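Local coordinates for haloacid dehalogenase domain protein hydrolase (Planctomyces limnophilus, PDB 4OVY), which probably acts as a metal-dependent hydrolase of the haloacid dehalogenase superfamily, perhaps a phosphatase, and here holds a calcium ion, at residues A[10-15]-A[290-295]; A[42-47]-A[161-166]; A[47-52]-A[264-269]; A[232-237]-A[257-262]. One frame throughout, in Å; residues are numbered along the deposited sequence.

Interaction 1. Residues A[10-15]-A[290-295]; sequences SAARRA and IVIDMQ. With EDO (1,2-ethanediol), chain G.
Ala12, near the start of helix 11-24, packs on Ile290 and Ile292 of strand 290-293, a helix-on-sheet contact that lays the N-terminal helix against the last strand of the mixed sheet in this HAD-type alpha/beta core. The local axes approach to 7.9 Å, with N-to-C directions 127° apart, so helix and strand meet at a slant. Alanines alone meet the strand from the helix side, and their short side chains leave the two isoleucines to fill the interface. Ile290 does so with two branches. Its chi1 of -53° sets CG2 anti to the backbone N and CG1 beside that N, which splits the branches along the helix. CG2 comes within 3.6 Å of Ala12 CA and also brushes the methyl of Ala11, while CG1 reaches Ala15 CB at 4.0 Å, about one helical turn beyond Ala11. Ile292 adds its CG1, 3.6 Å from Ala12 CB. Ala12 CB also lies 4.0 Å from Ile290 CG2, so both isoleucines touch the same small group. The direct contact is apolar, and a single water supplies a polar link: water 1 accepts from Ala12 N and donates to Val291 O, at 3.0 Å from each. Asp293 ends the strand as N-cap of helix 294-297, its OD1 accepting from Arg296 N and also bonding Thr260 OG1. Ser10 has the corresponding place before helix 11-24, where its OG accepts from Arg13 N at 3.1 Å in a nearly straight bond of 170°, capping the helix.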
loop_
_atom_site.group_PDB
_atom_site.type_symbol
_atom_site.label_atom_id
_atom_site.label_comp_id
_atom_site.label_asym_id
_atom_site.label_seq_id
_atom_site.Cartn_x
_atom_site.Cartn_y
_atom_site.Cartn_z
ATOM N N SER A 10 -34.529 0.159 3.364
ATOM C CA SER A 10 -34.183 1.549 3.136
ATOM C C SER A 10 -33.566 1.688 1.754
ATOM O O SER A 10 -33.194 0.694 1.144
ATOM C CB SER A 10 -33.172 2.023 4.187
ATOM O OG SER A 10 -31.892 1.436 3.985
ATOM N N ALA A 11 -33.428 2.919 1.268
ATOM C CA ALA A 11 -32.716 3.136 0.012
ATOM C C ALA A 11 -31.323 2.516 0.061
ATOM O O ALA A 11 -30.886 1.895 -0.910
ATOM C CB ALA A 11 -32.626 4.620 -0.318
ATOM N N ALA A 12 -30.634 2.681 1.191
ATOM C CA ALA A 12 -29.264 2.193 1.322
ATOM C C ALA A 12 -29.168 0.661 1.289
ATOM O O ALA A 12 -28.317 0.111 0.595
ATOM C CB ALA A 12 -28.609 2.748 2.582
ATOM N N ARG A 13 -30.037 -0.024 2.026
ATOM C CA ARG A 13 -30.007 -1.487 2.034
ATOM C C ARG A 13 -30.360 -2.039 0.658
ATOM O O ARG A 13 -29.739 -2.997 0.197
ATOM C CB ARG A 13 -30.940 -2.073 3.096
ATOM C CG ARG A 13 -30.596 -3.520 3.437
ATOM C CD ARG A 13 -31.608 -4.156 4.374
ATOM N NE ARG A 13 -32.911 -4.381 3.738
ATOM C CZ ARG A 13 -33.964 -4.897 4.365
ATOM N NH1 ARG A 13 -33.869 -5.231 5.645
ATOM N NH2 ARG A 13 -35.111 -5.077 3.722
ATOM N N ARG A 14 -31.344 -1.430 -0.001
ATOM C CA ARG A 14 -31.730 -1.850 -1.353
ATOM C C ARG A 14 -30.582 -1.675 -2.337
ATOM O O ARG A 14 -30.287 -2.579 -3.121
ATOM C CB ARG A 14 -32.967 -1.092 -1.839
ATOM C CG ARG A 14 -34.238 -1.481 -1.100
ATOM C CD ARG A 14 -35.489 -0.934 -1.765
ATOM N NE ARG A 14 -35.611 0.515 -1.648
ATOM C CZ ARG A 14 -36.097 1.170 -0.593
ATOM N NH1 ARG A 14 -36.518 0.522 0.491
ATOM N NH2 ARG A 14 -36.163 2.497 -0.626
ATOM N N ALA A 15 -29.928 -0.519 -2.281
ATOM C CA ALA A 15 -28.806 -0.219 -3.167
ATOM C C ALA A 15 -27.627 -1.163 -2.954
ATOM O O ALA A 15 -27.023 -1.623 -3.919
ATOM C CB ALA A 15 -28.352 1.221 -2.976
ATOM N N ILE A 290 -25.910 7.474 -2.135
ATOM C CA ILE A 290 -27.022 7.007 -1.317
ATOM C C ILE A 290 -26.731 7.332 0.138
ATOM O O ILE A 290 -25.696 6.939 0.681
ATOM C CB ILE A 290 -27.249 5.492 -1.475
ATOM C CG1 ILE A 290 -27.384 5.111 -2.961
ATOM C CG2 ILE A 290 -28.471 5.053 -0.676
ATOM C CD1 ILE A 290 -28.536 5.768 -3.687
ATOM N N VAL A 291 -27.652 8.051 0.761
ATOM C CA VAL A 291 -27.482 8.505 2.127
ATOM C C VAL A 291 -28.108 7.505 3.098
ATOM O O VAL A 291 -29.275 7.142 2.966
ATOM C CB VAL A 291 -28.103 9.899 2.325
ATOM C CG1 VAL A 291 -27.930 10.365 3.767
ATOM C CG2 VAL A 291 -27.465 10.889 1.352
ATOM N N ILE A 292 -27.311 7.073 4.069
ATOM C CA ILE A 292 -27.771 6.228 5.160
ATOM C C ILE A 292 -28.256 7.122 6.306
ATOM O O ILE A 292 -27.472 7.881 6.885
ATOM C CB ILE A 292 -26.628 5.327 5.662
ATOM C CG1 ILE A 292 -26.102 4.433 4.536
ATOM C CG2 ILE A 292 -27.071 4.488 6.852
ATOM C CD1 ILE A 292 -24.681 3.959 4.755
ATOM N N ASP A 293 -29.550 7.033 6.618
ATOM C CA ASP A 293 -30.152 7.743 7.754
ATOM C C ASP A 293 -30.015 6.854 8.992
ATOM O O ASP A 293 -30.767 5.895 9.149
ATOM C CB ASP A 293 -31.627 8.024 7.437
ATOM C CG ASP A 293 -32.341 8.835 8.514
ATOM O OD1 ASP A 293 -31.983 8.769 9.703
ATOM O OD2 ASP A 293 -33.305 9.535 8.153
HETATM N N MSE A 294 -29.057 7.171 9.869
HETATM C CA MSE A 294 -28.762 6.304 11.021
HETATM C C MSE A 294 -29.979 6.077 11.910
HETATM O O MSE A 294 -30.238 4.950 12.350
HETATM C CB MSE A 294 -27.584 6.864 11.838
HETATM C CG MSE A 294 -26.244 6.676 11.122
HETATM SE SE MSE A 294 -24.713 7.278 12.213
HETATM C CE MSE A 294 -25.218 6.236 13.793
ATOM N N GLN A 295 -30.734 7.138 12.175
ATOM C CA GLN A 295 -31.921 7.072 13.029
ATOM C C GLN A 295 -32.951 6.079 12.498
ATOM O O GLN A 295 -33.513 5.302 13.260
ATOM C CB GLN A 295 -32.571 8.456 13.141
ATOM C CG GLN A 295 -33.794 8.520 14.054
ATOM C CD GLN A 295 -34.542 9.838 13.953
ATOM O OE1 GLN A 295 -34.647 10.427 12.879
ATOM N NE2 GLN A 295 -35.078 10.302 15.073
HETATM C C1 EDO G . -34.883 2.586 14.408
HETATM O O1 EDO G . -35.254 2.686 13.030
HETATM C C2 EDO G . -34.874 1.125 14.850
HETATM O O2 EDO G . -35.122 0.261 13.734
HETATM O O HOH W 1 -31.203 4.917 3.155
#

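Interaction 2. Residues A[42-47]-A[161-166]; sequences DNDGTL and SGAGIE. With CA (calcium ion), chain J; EDO (1,2-ethanediol), chain H.
Asp42 and Ser161 bring their CA atoms to 4.9 Å where the neighbouring parallel strands 38-41 and 156-161 run out into loops, and from there the two backbones diverge. This is the C-terminal end of the parallel strands of a HAD-type core: Asp42, Asp44 and Thr46 fit the DxDx(T/V) pattern, and Asp42 and Asp44 bind the calcium ion. The Asp42 carboxylate divides its work, because CG anti to the backbone N (chi1 -163°) sends OD2 to the calcium ion at 2.3 Å while OD1 lies 3.6 Å from Ser161 CA. OD1 is gripped by the salt bridge from Lys216 and by two donating waters, water 3 being the nearer at 2.6 Å. Water 3 also accepts from Asp44 N and bonds Ser161 OG, and water 2 links OD1 with Gly162 N. Asp44 meets the metal through its backbone O at 2.5 Å, leaving OD2 to accept from O1 of an ethanediol, probably from the crystallisation liquor, and to lie 4.0 Å from Ala163 CB. With an alanine in place of Ser161, water 3 would probably be held less firmly and the amide of Ala163 left without its acceptor. That bond closes an ST turn, Ala163 N donating to Ser161 OG at 2.9 Å and 153°.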
loop_
_atom_site.group_PDB
_atom_site.type_symbol
_atom_site.label_atom_id
_atom_site.label_comp_id
_atom_site.label_asym_id
_atom_site.label_seq_id
_atom_site.Cartn_x
_atom_site.Cartn_y
_atom_site.Cartn_z
ATOM N N ASP A 42 -14.033 5.281 4.804
ATOM C CA ASP A 42 -13.483 6.133 5.850
ATOM C C ASP A 42 -13.660 5.404 7.190
ATOM O O ASP A 42 -14.468 4.467 7.294
ATOM C CB ASP A 42 -14.198 7.480 5.868
ATOM C CG ASP A 42 -13.433 8.549 6.628
ATOM O OD1 ASP A 42 -12.284 8.339 7.061
ATOM O OD2 ASP A 42 -13.999 9.634 6.787
ATOM N N ASN A 43 -12.910 5.825 8.206
ATOM C CA ASN A 43 -13.038 5.255 9.548
ATOM C C ASN A 43 -13.873 6.151 10.473
ATOM O O ASN A 43 -15.024 5.839 10.773
ATOM C CB ASN A 43 -11.651 4.985 10.154
ATOM C CG ASN A 43 -11.724 4.240 11.483
ATOM O OD1 ASN A 43 -12.603 3.400 11.696
ATOM N ND2 ASN A 43 -10.798 4.546 12.381
ATOM N N ASP A 44 -13.296 7.273 10.900
ATOM C CA ASP A 44 -13.981 8.205 11.808
ATOM C C ASP A 44 -15.338 8.612 11.230
ATOM O O ASP A 44 -15.397 9.137 10.135
ATOM C CB ASP A 44 -13.146 9.471 12.018
ATOM C CG ASP A 44 -11.808 9.207 12.691
ATOM O OD1 ASP A 44 -11.676 8.242 13.476
ATOM O OD2 ASP A 44 -10.879 9.996 12.439
ATOM N N GLY A 45 -16.419 8.353 11.960
ATOM C CA GLY A 45 -17.756 8.770 11.550
ATOM C C GLY A 45 -18.419 7.872 10.521
ATOM O O GLY A 45 -19.582 8.081 10.175
ATOM N N THR A 46 -17.678 6.883 10.022
ATOM C CA THR A 46 -18.174 5.963 9.008
ATOM C C THR A 46 -18.257 4.543 9.587
ATOM O O THR A 46 -19.287 3.885 9.451
ATOM C CB THR A 46 -17.280 6.011 7.759
ATOM O OG1 THR A 46 -17.425 7.292 7.127
ATOM C CG2 THR A 46 -17.653 4.922 6.761
ATOM N N LEU A 47 -17.174 4.085 10.216
ATOM C CA LEU A 47 -17.119 2.775 10.875
ATOM C C LEU A 47 -17.266 2.863 12.396
ATOM O O LEU A 47 -17.651 1.885 13.042
ATOM C CB LEU A 47 -15.800 2.073 10.545
ATOM C CG LEU A 47 -15.558 1.698 9.081
ATOM C CD1 LEU A 47 -14.216 1.008 8.899
ATOM C CD2 LEU A 47 -16.677 0.800 8.561
ATOM N N SER A 161 -8.509 6.729 5.433
ATOM C CA SER A 161 -8.828 7.684 6.499
ATOM C C SER A 161 -7.804 8.811 6.562
ATOM O O SER A 161 -6.652 8.637 6.185
ATOM C CB SER A 161 -8.880 6.953 7.843
ATOM O OG SER A 161 -8.902 7.847 8.944
ATOM N N GLY A 162 -8.239 9.970 7.043
ATOM C CA GLY A 162 -7.327 11.078 7.319
ATOM C C GLY A 162 -6.518 10.873 8.585
ATOM O O GLY A 162 -5.496 11.530 8.785
ATOM N N ALA A 163 -6.977 9.965 9.448
ATOM C CA ALA A 163 -6.281 9.665 10.687
ATOM C C ALA A 163 -4.971 8.942 10.394
ATOM O O ALA A 163 -4.731 8.474 9.274
ATOM C CB ALA A 163 -7.158 8.825 11.613
ATOM N N GLY A 164 -4.132 8.862 11.414
ATOM C CA GLY A 164 -2.847 8.201 11.307
ATOM C C GLY A 164 -2.989 6.715 11.046
ATOM O O GLY A 164 -3.689 6.003 11.775
ATOM N N ILE A 165 -2.305 6.260 10.004
ATOM C CA ILE A 165 -2.284 4.862 9.619
ATOM C C ILE A 165 -1.850 3.977 10.801
ATOM O O ILE A 165 -2.447 2.929 11.052
ATOM C CB ILE A 165 -1.412 4.687 8.349
ATOM C CG1 ILE A 165 -1.661 3.353 7.666
ATOM C CG2 ILE A 165 0.070 4.862 8.648
ATOM C CD1 ILE A 165 -0.874 3.206 6.381
ATOM N N GLU A 166 -0.864 4.441 11.567
ATOM C CA GLU A 166 -0.321 3.670 12.682
ATOM C C GLU A 166 -1.140 3.775 13.965
ATOM O O GLU A 166 -0.931 3.001 14.907
ATOM C CB GLU A 166 1.144 4.053 12.931
ATOM C CG GLU A 166 2.074 3.777 11.748
ATOM C CD GLU A 166 1.941 2.371 11.157
ATOM O OE1 GLU A 166 1.652 1.402 11.901
ATOM O OE2 GLU A 166 2.139 2.220 9.932
HETATM CA CA CA J . -15.077 10.870 8.415
HETATM C C1 EDO H . -9.533 12.383 11.009
HETATM O O1 EDO H . -10.588 11.587 10.447
HETATM C C2 EDO H . -9.421 13.710 10.266
HETATM O O2 EDO H . -9.559 13.496 8.856
HETATM O O HOH W 2 -10.885 11.045 7.053
HETATM O O HOH W 3 -11.190 8.854 9.337
HETATM O O HOH W 4 -13.915 12.129 6.178
HETATM O O HOH W 5 -14.774 12.534 9.640
#

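Interaction 3. Residues A[47-52]-A[264-269]; sequences LWCEQP and REFAYD
Beside the calcium site, Glu50 and Tyr268 join the loop after strand 38-41 to the short strand 267-268. Tyr268 OH donates to Glu50 OE2 at 2.6 Å, meeting the anti lone pair, with carboxylate and ring planes 56° apart. Glu50 gets there with CG between its backbone N and carbonyl carbon (chi1 64°) and an extended chain beyond. Water 6 ties in the backbone: it accepts from Glu50 N at 2.9 Å and donates to both Tyr268 OH and Glu265 OE1, the latter bonded to Tyr140 as well. Gln51 lies across two neighbouring rings, meeting a face of each. Its CB sits over Phe266, 3.4 Å from the centroid and 6° off the normal, a CH-pi contact. Bent at chi2, it then carries NE2 over the centre of the Tyr268 ring, 3.3 Å above the plane, where Ser272 OG bonds it. A phenylalanine in place of Tyr268 would probably leave Glu50 OE2 without its short bond and the carboxylate freer to swing. Glu50 is seen as a calcium ligand for this protein, but does not coordinate the ion in this chain. It sits in the second shell, its OE2 weakly bonded to Asn234 ND2, and Tyr268 OH holds it there, at the edge of a HAD-type metal site.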
loop_
_atom_site.group_PDB
_atom_site.type_symbol
_atom_site.label_atom_id
_atom_site.label_comp_id
_atom_site.label_asym_id
_atom_site.label_seq_id
_atom_site.Cartn_x
_atom_site.Cartn_y
_atom_site.Cartn_z
ATOM N N LEU A 47 -17.174 4.085 10.216
ATOM C CA LEU A 47 -17.119 2.775 10.875
ATOM C C LEU A 47 -17.266 2.863 12.396
ATOM O O LEU A 47 -17.651 1.885 13.042
ATOM C CB LEU A 47 -15.800 2.073 10.545
ATOM C CG LEU A 47 -15.558 1.698 9.081
ATOM C CD1 LEU A 47 -14.216 1.008 8.899
ATOM C CD2 LEU A 47 -16.677 0.800 8.561
ATOM N N TRP A 48 -16.923 4.012 12.974
ATOM C CA TRP A 48 -17.022 4.204 14.414
ATOM C C TRP A 48 -17.237 5.668 14.781
ATOM O O TRP A 48 -17.169 6.550 13.928
ATOM C CB TRP A 48 -15.795 3.618 15.125
ATOM C CG TRP A 48 -14.517 4.403 15.031
ATOM C CD1 TRP A 48 -14.202 5.385 14.131
ATOM C CD2 TRP A 48 -13.356 4.235 15.857
ATOM N NE1 TRP A 48 -12.930 5.844 14.362
ATOM C CE2 TRP A 48 -12.388 5.152 15.409
ATOM C CE3 TRP A 48 -13.042 3.393 16.929
ATOM C CZ2 TRP A 48 -11.135 5.256 15.999
ATOM C CZ3 TRP A 48 -11.793 3.504 17.516
ATOM C CH2 TRP A 48 -10.859 4.429 17.053
ATOM N N CYS A 49 -17.475 5.910 16.060
ATOM C CA CYS A 49 -17.872 7.217 16.552
ATOM C C CYS A 49 -16.724 8.239 16.540
ATOM O O CYS A 49 -15.595 7.904 16.883
ATOM C CB CYS A 49 -18.406 7.040 17.966
ATOM S SG CYS A 49 -19.135 8.515 18.666
ATOM N N GLU A 50 -17.035 9.484 16.167
ATOM C CA GLU A 50 -16.048 10.582 16.102
ATOM C C GLU A 50 -16.477 11.811 16.920
ATOM O O GLU A 50 -15.951 12.905 16.720
ATOM C CB GLU A 50 -15.799 10.999 14.648
ATOM C CG GLU A 50 -17.029 11.582 13.977
ATOM C CD GLU A 50 -16.831 11.941 12.524
ATOM O OE1 GLU A 50 -15.674 11.994 12.052
ATOM O OE2 GLU A 50 -17.858 12.173 11.853
ATOM N N GLN A 51 -17.446 11.632 17.815
ATOM C CA GLN A 51 -17.865 12.666 18.750
ATOM C C GLN A 51 -17.553 12.169 20.160
ATOM O O GLN A 51 -17.664 10.973 20.421
ATOM C CB GLN A 51 -19.364 12.946 18.608
ATOM C CG GLN A 51 -19.799 13.459 17.242
ATOM C CD GLN A 51 -19.248 14.836 16.894
ATOM O OE1 GLN A 51 -18.831 15.594 17.763
ATOM N NE2 GLN A 51 -19.257 15.165 15.607
ATOM N N PRO A 52 -17.157 13.076 21.076
ATOM C CA PRO A 52 -17.036 14.535 20.940
ATOM C C PRO A 52 -15.819 15.000 20.150
ATOM O O PRO A 52 -15.685 16.203 19.897
ATOM C CB PRO A 52 -16.930 15.010 22.395
ATOM C CG PRO A 52 -16.292 13.868 23.104
ATOM C CD PRO A 52 -16.796 12.624 22.431
ATOM N N ARG A 264 -29.461 7.554 20.142
ATOM C CA ARG A 264 -28.592 6.369 20.210
ATOM C C ARG A 264 -27.121 6.676 19.876
ATOM O O ARG A 264 -26.226 5.899 20.221
ATOM C CB ARG A 264 -29.135 5.277 19.291
ATOM C CG ARG A 264 -30.548 4.826 19.634
ATOM C CD ARG A 264 -31.035 3.686 18.747
ATOM N NE ARG A 264 -31.061 4.074 17.340
ATOM C CZ ARG A 264 -31.185 3.236 16.308
ATOM N NH1 ARG A 264 -31.310 1.927 16.492
ATOM N NH2 ARG A 264 -31.177 3.713 15.073
ATOM N N GLU A 265 -26.862 7.795 19.206
ATOM C CA GLU A 265 -25.491 8.149 18.831
ATOM C C GLU A 265 -25.359 9.666 18.927
ATOM O O GLU A 265 -25.591 10.221 20.005
ATOM C CB GLU A 265 -25.136 7.571 17.442
ATOM C CG GLU A 265 -23.638 7.333 17.199
ATOM C CD GLU A 265 -22.972 8.322 16.242
ATOM O OE1 GLU A 265 -21.726 8.284 16.121
ATOM O OE2 GLU A 265 -23.676 9.121 15.590
ATOM N N PHE A 266 -25.011 10.339 17.832
ATOM C CA PHE A 266 -24.939 11.796 17.807
ATOM C C PHE A 266 -25.605 12.300 16.548
ATOM O O PHE A 266 -25.561 11.629 15.517
ATOM C CB PHE A 266 -23.489 12.248 17.806
ATOM C CG PHE A 266 -22.760 11.927 19.069
ATOM C CD1 PHE A 266 -22.107 10.718 19.218
ATOM C CD2 PHE A 266 -22.728 12.843 20.111
ATOM C CE1 PHE A 266 -21.434 10.417 20.393
ATOM C CE2 PHE A 266 -22.059 12.551 21.287
ATOM C CZ PHE A 266 -21.410 11.335 21.426
ATOM N N ALA A 267 -26.228 13.474 16.635
ATOM C CA ALA A 267 -26.841 14.094 15.467
ATOM C C ALA A 267 -26.015 15.309 15.092
ATOM O O ALA A 267 -25.831 16.216 15.907
ATOM C CB ALA A 267 -28.280 14.485 15.746
ATOM N N TYR A 268 -25.490 15.307 13.874
ATOM C CA TYR A 268 -24.688 16.416 13.369
ATOM C C TYR A 268 -24.516 16.328 11.863
ATOM O O TYR A 268 -24.537 15.244 11.305
ATOM C CB TYR A 268 -23.303 16.436 14.020
ATOM C CG TYR A 268 -22.451 15.193 13.783
ATOM C CD1 TYR A 268 -22.554 14.094 14.618
ATOM C CD2 TYR A 268 -21.523 15.145 12.739
ATOM C CE1 TYR A 268 -21.774 12.966 14.418
ATOM C CE2 TYR A 268 -20.736 14.023 12.524
ATOM C CZ TYR A 268 -20.859 12.938 13.373
ATOM O OH TYR A 268 -20.085 11.830 13.174
ATOM N N ASP A 269 -24.346 17.471 11.213
ATOM C CA ASP A 269 -23.907 17.495 9.825
ATOM C C ASP A 269 -23.193 18.808 9.474
ATOM O O ASP A 269 -21.957 18.879 9.557
ATOM C CB ASP A 269 -25.030 17.127 8.817
ATOM C CG ASP A 269 -26.384 17.763 9.126
ATOM O OD1 ASP A 269 -26.470 18.965 9.463
ATOM O OD2 ASP A 269 -27.398 17.050 8.973
HETATM O O HOH W 6 -19.799 10.132 15.380
#

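Interaction 4. Residues A[232-237]-A[257-262]; sequences VGNSDG and VHHTDA. With CA (calcium ion), chain J.
The beta-alpha-beta unit of strand 230-233, helix 239-246 and strand 253-260 brings Gly233 and Val257 together at its parallel strand pair, just where the first strand opens into the calcium site. Val257 N donates to Gly233 O over 2.8 Å at 164°, in the carbonyl plane. Apolar packing backs this bond: Val232 CG1 stands 4.1 Å from Val257 CG2. The next residue, Asn234, turns from sheet to metal. Its CB presses on Val257 O at 3.3 Å, a buried carbonyl with no polar partner in the model. With CG held between the backbone N and carbonyl carbon, chi1 of 72° places the amide where OD1 binds the calcium ion at 2.4 Å, completing with Asp42 and Asp44 the protein ligands. Thr46 OG1 also bonds OD1, so metal and hydroxyl together fix how the amide is turned. Ser235 reaches the metal indirectly, its OG 2.5 Å from water 4, which lies 2.8 Å from the calcium ion; water 5 is a second solvent ligand. His259, two residues along strand 253-260 from Val257, brings its NE2 to 4.0 Å from Asn234 ND2, the amide and ring planes 68° apart, a packing contact without a bond. The ring is held instead at both nitrogens, NE2 by Gly45 O and ND1 by Glu265 OE2. Two acceptor partners are consistent with protons on both ring nitrogens, and a positive charge there would probably be balanced in part by the Glu265 carboxylate.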
loop_
_atom_site.group_PDB
_atom_site.type_symbol
_atom_site.label_atom_id
_atom_site.label_comp_id
_atom_site.label_asym_id
_atom_site.label_seq_id
_atom_site.Cartn_x
_atom_site.Cartn_y
_atom_site.Cartn_z
ATOM N N VAL A 232 -17.605 4.189 0.930
ATOM C CA VAL A 232 -18.485 4.701 1.958
ATOM C C VAL A 232 -17.739 5.728 2.806
ATOM O O VAL A 232 -16.631 5.475 3.286
ATOM C CB VAL A 232 -19.033 3.586 2.872
ATOM C CG1 VAL A 232 -20.101 4.150 3.798
ATOM C CG2 VAL A 232 -19.576 2.426 2.039
ATOM N N GLY A 233 -18.361 6.888 2.974
ATOM C CA GLY A 233 -17.811 7.961 3.792
ATOM C C GLY A 233 -18.916 8.592 4.610
ATOM O O GLY A 233 -20.030 8.053 4.674
ATOM N N ASN A 234 -18.615 9.724 5.247
ATOM C CA ASN A 234 -19.625 10.447 6.026
ATOM C C ASN A 234 -19.461 11.968 6.046
ATOM O O ASN A 234 -20.340 12.663 6.543
ATOM C CB ASN A 234 -19.631 9.965 7.473
ATOM C CG ASN A 234 -18.410 10.430 8.236
ATOM O OD1 ASN A 234 -17.293 10.038 7.923
ATOM N ND2 ASN A 234 -18.613 11.285 9.231
ATOM N N SER A 235 -18.353 12.491 5.535
ATOM C CA SER A 235 -18.086 13.919 5.666
ATOM C C SER A 235 -17.612 14.522 4.354
ATOM O O SER A 235 -17.347 13.816 3.378
ATOM C CB SER A 235 -17.045 14.144 6.761
ATOM O OG SER A 235 -15.740 13.842 6.285
ATOM N N ASP A 236 -17.494 15.840 4.335
ATOM C CA ASP A 236 -17.023 16.531 3.145
ATOM C C ASP A 236 -15.583 16.172 2.778
ATOM O O ASP A 236 -15.206 16.278 1.622
ATOM C CB ASP A 236 -17.193 18.041 3.300
ATOM C CG ASP A 236 -18.643 18.480 3.183
ATOM O OD1 ASP A 236 -19.549 17.621 2.981
ATOM O OD2 ASP A 236 -18.887 19.702 3.294
ATOM N N GLY A 237 -14.791 15.734 3.758
ATOM C CA GLY A 237 -13.463 15.183 3.493
ATOM C C GLY A 237 -13.446 13.920 2.636
ATOM O O GLY A 237 -12.397 13.546 2.121
ATOM N N VAL A 257 -22.789 8.034 5.366
ATOM C CA VAL A 257 -23.385 7.815 6.679
ATOM C C VAL A 257 -23.784 9.173 7.259
ATOM O O VAL A 257 -22.915 10.000 7.577
ATOM C CB VAL A 257 -22.413 7.097 7.642
ATOM C CG1 VAL A 257 -23.060 6.877 9.003
ATOM C CG2 VAL A 257 -21.934 5.781 7.049
ATOM N N HIS A 258 -25.095 9.390 7.382
ATOM C CA HIS A 258 -25.659 10.624 7.902
ATOM C C HIS A 258 -26.044 10.452 9.368
ATOM O O HIS A 258 -26.895 9.623 9.719
ATOM C CB HIS A 258 -26.876 11.041 7.060
ATOM C CG HIS A 258 -27.361 12.437 7.318
ATOM N ND1 HIS A 258 -28.582 12.893 6.867
ATOM C CD2 HIS A 258 -26.797 13.472 7.983
ATOM C CE1 HIS A 258 -28.747 14.151 7.235
ATOM N NE2 HIS A 258 -27.678 14.527 7.916
ATOM N N HIS A 259 -25.411 11.242 10.222
ATOM C CA HIS A 259 -25.622 11.154 11.665
ATOM C C HIS A 259 -26.839 11.954 12.093
ATOM O O HIS A 259 -26.751 13.154 12.378
ATOM C CB HIS A 259 -24.370 11.621 12.390
ATOM C CG HIS A 259 -23.195 10.729 12.156
ATOM N ND1 HIS A 259 -22.751 9.823 13.092
ATOM C CD2 HIS A 259 -22.410 10.561 11.067
ATOM C CE1 HIS A 259 -21.719 9.160 12.604
ATOM N NE2 HIS A 259 -21.494 9.585 11.374
ATOM N N THR A 260 -27.974 11.263 12.134
ATOM C CA THR A 260 -29.275 11.862 12.394
ATOM C C THR A 260 -29.867 11.444 13.743
ATOM O O THR A 260 -30.964 11.891 14.097
ATOM C CB THR A 260 -30.266 11.423 11.304
ATOM O OG1 THR A 260 -30.230 9.993 11.182
ATOM C CG2 THR A 260 -29.911 12.068 9.963
ATOM N N ASP A 261 -29.150 10.604 14.493
ATOM C CA ASP A 261 -29.704 9.962 15.683
ATOM C C ASP A 261 -29.042 10.459 16.968
ATOM O O ASP A 261 -28.048 9.888 17.420
ATOM C CB ASP A 261 -29.548 8.439 15.559
ATOM C CG ASP A 261 -30.419 7.676 16.537
ATOM O OD1 ASP A 261 -30.805 8.249 17.586
ATOM O OD2 ASP A 261 -30.713 6.495 16.253
ATOM N N ALA A 262 -29.609 11.508 17.563
ATOM C CA ALA A 262 -29.065 12.090 18.796
ATOM C C ALA A 262 -29.331 11.221 20.024
ATOM O O ALA A 262 -28.673 11.380 21.052
ATOM C CB ALA A 262 -29.636 13.480 19.018
HETATM CA CA CA J . -15.077 10.870 8.415
HETATM O O HOH W 4 -13.915 12.129 6.178
HETATM O O HOH W 5 -14.774 12.534 9.640
#

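How the interactions relate
From the N terminus, residues 10-15 open the widest loop, which closes only when interaction 1 reaches strand 290-293; the other three contacts all lie within it. Residues 42-47 and 47-52 follow, sharing Leu47. Interaction 2 closes first, at 161-166, while interaction 3 waits for 264-269, so these two cross. Interaction 4 opens after interaction 2 has closed and lies wholly inside the span of interaction 3. Interactions 2 and 4 meet at the calcium ion and share waters 4 and 5. Strand 253-260 connects the rest, pairing with strand 290-293 of interaction 1 and strand 267-268 of interaction 3, so the N-terminal helix, sheet and metal loops form one continuous body.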